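Zinc finger (CCCH type) motif-containing protein (Toxoplasma gondii, PDB 7NG2) probably reads N6-methyladenosine in mRNA through the YTH domain seen here, part of a longer CCCH zinc-finger protein of the cleavage and polyadenylation machinery. Local coordinates at residues A[18-23]-A[128-133]; A[49-54]-A[75-80]. One frame throughout, in Å; residues are numbered along the deposited sequence.

Interaction 1 of 2, residues A[18-23]-A[128-133]; sequences IIKSNR and KSRDGT
Ile-18 pairs through both backbone polar atoms with the last two residues of the type II turn Arg-130 to Thr-133. Its N donates to Thr-133 O over 2.8 Å with a nearly straight N-H...O angle of 174°, and its O accepts from Gly-132 N at 2.7 Å. Two residues on, a carboxylate replaces a backbone acceptor: Lys-20 N donates to Asp-131 OD1 (3.0 Å), reaching it on the anti side and somewhat out of the carboxylate plane. Asp-131 is set for this by chi1 of -175°, which lays its side chain alongside that of Ile-19.

Van der Waals packing is close. Ile-18 CD1 presses on Ser-129 CB at 3.5 Å, tighter than usual for carbons, while Ser-129 OG bonds to Leu-126 O. Lys-20 CG, beside its own backbone N, lies 3.5 Å from Asp-131 N, a buried amide with no polar partner in the model. Bends at chi2 and chi3 then turn the lysine toward Ser-129 O; its NZ bonds to Ser-61 OG and to a water that accepts from NZ and donates to Ser-129 O.

Within the turn, Arg-130 O accepts from both Thr-133 N and Thr-133 OG1. Gly-132, at phi 90°, fills the third position, where type II turns favour glycine. With Ile-18 facing both Gly-132 and Thr-133, this is a G1 beta bulge at the sheet edge, where the turn leads into strand 134-135 beside strand 14-21.

Interaction 2 of 2, residues A[49-54]-A[75-80]; sequences AFTSTD and MSLPDP
Phe-50 holds CG anti to its backbone nitrogen (chi1 178°), which carries the ring off the last part of helix 40-52 to the chain at Met-75 to Leu-77. On the other side, Leu-77 has chi1 of -74° with CG beside its own N, and its CD2 branch returns to the helix although the CB bond does not aim there.

The ring lies against peptide backbone as much as against side chains. Ser-76 C sits 4.0 Å above the plane of the Phe-50 ring, over its centre, and Leu-77 N is on the same face but displaced toward the rim. Farther round, Phe-50 CE1 comes to 3.6 Å from Ser-76 N, and Phe-50 CZ comes to 3.5 Å from Met-75 O, which approaches obliquely. These positions place one peptide group, Ser-76 to Leu-77, across the aromatic face.

The aliphatic part is smaller. Leu-77 CD2 meets Phe-50 CD2 at 3.8 Å and, at 4.0 Å, Thr-51 CG2, so a single methyl touches two successive residues, Phe-50 and Thr-51. The Thr-51 and Leu-77 side chains cross at about a right angle. The contact between the segments is thus van der Waals in kind, burying 202 Å² in all.

Polar groups are bonded within their own segments or beyond them. Ser-76 OG donates to Leu-77 O (2.9 Å), from above the carbonyl plane, and is also bonded to Arg-99 N. Nearby, Ala-49 O takes bonds from both Ser-52 N and Thr-53 OG1.

Phe-50 therefore joins the C-terminal part of helix 40-52 to the loop leaving strand 67-74. Met-75 rests on Arg-99 and Met-101 of strand 98-109, Leu-77 also touches Ser-47 one turn back on the helix, and Ala-49 packs on Arg-15 and Phe-17 of strand 14-21.

In the fold
Along the chain, interaction 2 is nested within the loop that interaction 1 closes: 18-23, 49-54, 75-80, then 128-133. Their centres lie 19 Å apart and their nearest atoms about 9 Å, without touching. Both concern the same six-stranded mixed sheet. Interaction 1 lies at its 134-135 edge, whereas interaction 2 joins a helix to the loop between strands 67-74 and 98-109. Within this YTH domain, a member of the PUA clan, helix 40-52 meets both regions: Asn-42 and Lys-45 bond to the backbone of Asp-131 and Gly-132 in the 128-133 loop, and Phe-50, farther along, packs on the 75-80 loop.

Interaction 1 of 2, residues A[18-23]-A[128-133]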
loop_
_atom_site.group_PDB
_atom_site.type_symbol
_atom_site.label_atom_id
_atom_site.label_comp_id
_atom_site.label_asym_id
_atom_site.label_seq_id
_atom_site.Cartn_x
_atom_site.Cartn_y
_atom_site.Cartn_z
ATOM N N ILE A 18 -2.028 0.219 5.078
ATOM C CA ILE A 18 -2.426 1.465 4.421
ATOM C C ILE A 18 -1.195 2.357 4.269
ATOM O O ILE A 18 -0.413 2.529 5.209
ATOM C CB ILE A 18 -3.565 2.149 5.199
ATOM C CG1 ILE A 18 -4.793 1.221 5.169
ATOM C CG2 ILE A 18 -3.897 3.527 4.608
ATOM C CD1 ILE A 18 -5.955 1.618 6.026
ATOM N N ILE A 19 -1.005 2.891 3.067
ATOM C CA ILE A 19 0.091 3.796 2.745
ATOM C C ILE A 19 -0.514 5.156 2.442
ATOM O O ILE A 19 -1.425 5.261 1.618
ATOM C CB ILE A 19 0.858 3.286 1.516
ATOM C CG1 ILE A 19 1.564 1.964 1.824
ATOM C CG2 ILE A 19 1.823 4.355 1.003
ATOM C CD1 ILE A 19 2.679 2.106 2.824
ATOM N N LYS A 20 0.006 6.198 3.079
ATOM C CA LYS A 20 -0.417 7.562 2.801
ATOM C C LYS A 20 0.653 8.269 1.976
ATOM O O LYS A 20 1.846 7.995 2.109
ATOM C CB LYS A 20 -0.664 8.335 4.101
ATOM C CG LYS A 20 -1.760 7.761 4.998
ATOM C CD LYS A 20 -3.133 7.712 4.321
ATOM C CE LYS A 20 -3.684 9.115 4.119
ATOM N NZ LYS A 20 -5.116 9.053 3.679
ATOM N N SER A 21 0.222 9.175 1.109
ATOM C CA SER A 21 1.154 9.944 0.299
ATOM C C SER A 21 0.744 11.404 0.330
ATOM O O SER A 21 -0.418 11.720 0.076
ATOM C CB SER A 21 1.127 9.462 -1.148
ATOM O OG SER A 21 2.044 10.206 -1.934
ATOM N N ASN A 22 1.680 12.298 0.639
ATOM C CA ASN A 22 1.291 13.704 0.637
ATOM C C ASN A 22 1.104 14.252 -0.772
ATOM O O ASN A 22 0.362 15.223 -0.950
ATOM C CB ASN A 22 2.255 14.559 1.468
ATOM C CG ASN A 22 3.583 14.790 0.779
ATOM O OD1 ASN A 22 4.165 13.873 0.201
ATOM N ND2 ASN A 22 4.072 16.026 0.839
ATOM N N ARG A 23 1.726 13.637 -1.778
ATOM C CA ARG A 23 1.729 14.164 -3.134
ATOM C C ARG A 23 1.195 13.095 -4.074
ATOM O O ARG A 23 1.691 11.965 -4.069
ATOM C CB ARG A 23 3.156 14.520 -3.566
ATOM C CG ARG A 23 3.766 15.706 -2.840
ATOM C CD ARG A 23 5.130 16.050 -3.424
ATOM N NE ARG A 23 5.697 17.250 -2.820
ATOM C CZ ARG A 23 5.633 18.460 -3.365
ATOM N NH1 ARG A 23 5.024 18.632 -4.530
ATOM N NH2 ARG A 23 6.176 19.499 -2.745
ATOM N N LYS A 128 -9.235 7.612 9.225
ATOM C CA LYS A 128 -8.212 8.117 10.128
ATOM C C LYS A 128 -6.939 7.281 10.102
ATOM O O LYS A 128 -6.045 7.508 10.920
ATOM C CB LYS A 128 -8.760 8.271 11.550
ATOM C CG LYS A 128 -9.983 9.182 11.633
ATOM C CD LYS A 128 -10.016 9.969 12.936
ATOM C CE LYS A 128 -8.945 11.051 12.958
ATOM N NZ LYS A 128 -9.377 12.288 12.245
ATOM N N SER A 129 -6.830 6.347 9.159
ATOM C CA SER A 129 -5.614 5.560 9.018
ATOM C C SER A 129 -4.421 6.465 8.756
ATOM O O SER A 129 -4.487 7.385 7.940
ATOM C CB SER A 129 -5.754 4.602 7.838
ATOM O OG SER A 129 -6.842 3.718 8.023
ATOM N N ARG A 130 -3.325 6.186 9.439
ATOM C CA ARG A 130 -2.065 6.865 9.192
ATOM C C ARG A 130 -1.174 6.003 8.303
ATOM O O ARG A 130 -1.463 4.838 8.024
ATOM C CB ARG A 130 -1.365 7.185 10.516
ATOM C CG ARG A 130 -1.889 8.445 11.198
ATOM C CD ARG A 130 -1.354 9.692 10.496
ATOM N NE ARG A 130 0.109 9.725 10.454
ATOM C CZ ARG A 130 0.844 9.598 9.351
ATOM N NH1 ARG A 130 0.268 9.430 8.161
ATOM N NH2 ARG A 130 2.167 9.644 9.435
ATOM N N ASP A 131 -0.072 6.589 7.860
ATOM C CA ASP A 131 0.853 5.856 7.013
ATOM C C ASP A 131 1.388 4.634 7.756
ATOM O O ASP A 131 1.920 4.753 8.860
ATOM C CB ASP A 131 2.005 6.779 6.630
ATOM C CG ASP A 131 2.951 6.143 5.649
ATOM O OD1 ASP A 131 2.475 5.645 4.616
ATOM O OD2 ASP A 131 4.169 6.154 5.902
ATOM N N GLY A 132 1.226 3.453 7.156
ATOM C CA GLY A 132 1.674 2.203 7.740
ATOM C C GLY A 132 0.669 1.485 8.619
ATOM O O GLY A 132 1.005 0.428 9.165
ATOM N N THR A 133 -0.539 2.020 8.780
ATOM C CA THR A 133 -1.532 1.360 9.614
ATOM C C THR A 133 -1.876 -0.009 9.031
ATOM O O THR A 133 -2.224 -0.120 7.857
ATOM C CB THR A 133 -2.800 2.215 9.672
ATOM O OG1 THR A 133 -2.533 3.451 10.353
ATOM C CG2 THR A 133 -3.915 1.474 10.398
HETATM O O HOH W 1 -6.361 7.954 5.920
#

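Interaction 2 of 2, residues A[49-54]-A[75-80]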
loop_
_atom_site.group_PDB
_atom_site.type_symbol
_atom_site.label_atom_id
_atom_site.label_comp_id
_atom_site.label_asym_id
_atom_site.label_seq_id
_atom_site.Cartn_x
_atom_site.Cartn_y
_atom_site.Cartn_z
ATOM N N ALA A 49 7.361 -7.976 7.783
ATOM C CA ALA A 49 6.208 -8.597 7.143
ATOM C C ALA A 49 6.604 -9.279 5.836
ATOM O O ALA A 49 6.153 -10.391 5.545
ATOM C CB ALA A 49 5.121 -7.546 6.911
ATOM N N PHE A 50 7.458 -8.631 5.042
ATOM C CA PHE A 50 7.826 -9.153 3.726
ATOM C C PHE A 50 8.506 -10.514 3.821
ATOM O O PHE A 50 8.240 -11.409 3.010
ATOM C CB PHE A 50 8.748 -8.166 3.000
ATOM C CG PHE A 50 9.213 -8.656 1.654
ATOM C CD1 PHE A 50 8.378 -8.599 0.551
ATOM C CD2 PHE A 50 10.474 -9.212 1.500
ATOM C CE1 PHE A 50 8.800 -9.062 -0.682
ATOM C CE2 PHE A 50 10.898 -9.679 0.273
ATOM C CZ PHE A 50 10.072 -9.608 -0.819
ATOM N N THR A 51 9.395 -10.687 4.794
ATOM C CA THR A 51 10.117 -11.943 4.897
ATOM C C THR A 51 9.272 -13.070 5.473
ATOM O O THR A 51 9.613 -14.237 5.282
ATOM C CB THR A 51 11.382 -11.751 5.744
ATOM O OG1 THR A 51 11.026 -11.395 7.087
ATOM C CG2 THR A 51 12.289 -10.667 5.150
ATOM N N SER A 52 8.179 -12.752 6.158
ATOM C CA SER A 52 7.429 -13.735 6.929
ATOM C C SER A 52 5.985 -13.896 6.480
ATOM O O SER A 52 5.208 -14.540 7.183
ATOM C CB SER A 52 7.457 -13.360 8.410
ATOM O OG SER A 52 6.763 -12.137 8.615
ATOM N N THR A 53 5.604 -13.325 5.349
ATOM C CA THR A 53 4.244 -13.414 4.846
ATOM C C THR A 53 4.320 -13.731 3.366
ATOM O O THR A 53 5.226 -13.253 2.675
ATOM C CB THR A 53 3.515 -12.070 5.030
ATOM O OG1 THR A 53 3.768 -11.554 6.338
ATOM C CG2 THR A 53 2.027 -12.233 4.843
ATOM N N ASP A 54 3.368 -14.524 2.873
ATOM C CA ASP A 54 3.392 -14.849 1.451
ATOM C C ASP A 54 3.206 -13.600 0.594
ATOM O O ASP A 54 3.906 -13.420 -0.407
ATOM C CB ASP A 54 2.338 -15.899 1.108
ATOM C CG ASP A 54 2.564 -17.231 1.807
ATOM O OD1 ASP A 54 3.653 -17.503 2.361
ATOM O OD2 ASP A 54 1.602 -18.016 1.795
ATOM N N MET A 75 7.394 -6.106 -3.316
ATOM C CA MET A 75 8.127 -7.104 -4.085
ATOM C C MET A 75 9.555 -7.315 -3.616
ATOM O O MET A 75 10.182 -8.298 -4.026
ATOM C CB MET A 75 8.167 -6.703 -5.564
ATOM C CG MET A 75 6.797 -6.510 -6.209
ATOM S SD MET A 75 5.743 -7.973 -6.167
ATOM C CE MET A 75 6.645 -9.077 -7.247
ATOM N N SER A 76 10.091 -6.424 -2.794
ATOM C CA SER A 76 11.464 -6.554 -2.344
ATOM C C SER A 76 11.603 -5.871 -0.998
ATOM O O SER A 76 10.760 -5.067 -0.600
ATOM C CB SER A 76 12.449 -5.923 -3.345
ATOM O OG SER A 76 12.519 -4.504 -3.191
ATOM N N LEU A 77 12.706 -6.181 -0.318
ATOM C CA LEU A 77 13.113 -5.433 0.849
ATOM C C LEU A 77 13.615 -4.057 0.417
ATOM O O LEU A 77 13.992 -3.855 -0.741
ATOM C CB LEU A 77 14.250 -6.169 1.557
ATOM C CG LEU A 77 13.833 -7.422 2.336
ATOM C CD1 LEU A 77 15.058 -8.178 2.868
ATOM C CD2 LEU A 77 12.870 -7.075 3.471
ATOM N N PRO A 78 13.625 -3.092 1.332
ATOM C CA PRO A 78 14.312 -1.822 1.059
ATOM C C PRO A 78 15.725 -2.072 0.547
ATOM O O PRO A 78 16.460 -2.902 1.082
ATOM C CB PRO A 78 14.304 -1.125 2.424
ATOM C CG PRO A 78 13.084 -1.701 3.118
ATOM C CD PRO A 78 13.032 -3.131 2.678
ATOM N N ASP A 79 16.079 -1.370 -0.532
ATOM C CA ASP A 79 17.242 -1.668 -1.363
ATOM C C ASP A 79 17.935 -0.360 -1.725
ATOM O O ASP A 79 17.397 0.427 -2.513
ATOM C CB ASP A 79 16.759 -2.389 -2.626
ATOM C CG ASP A 79 17.883 -2.758 -3.586
ATOM O OD1 ASP A 79 19.053 -2.428 -3.316
ATOM O OD2 ASP A 79 17.584 -3.396 -4.623
ATOM N N PRO A 80 19.129 -0.099 -1.186
ATOM C CA PRO A 80 19.798 1.181 -1.471
ATOM C C PRO A 80 20.115 1.412 -2.941
ATOM O O PRO A 80 20.349 2.562 -3.328
ATOM C CB PRO A 80 21.076 1.106 -0.623
ATOM C CG PRO A 80 20.759 0.131 0.459
ATOM C CD PRO A 80 19.851 -0.886 -0.172
#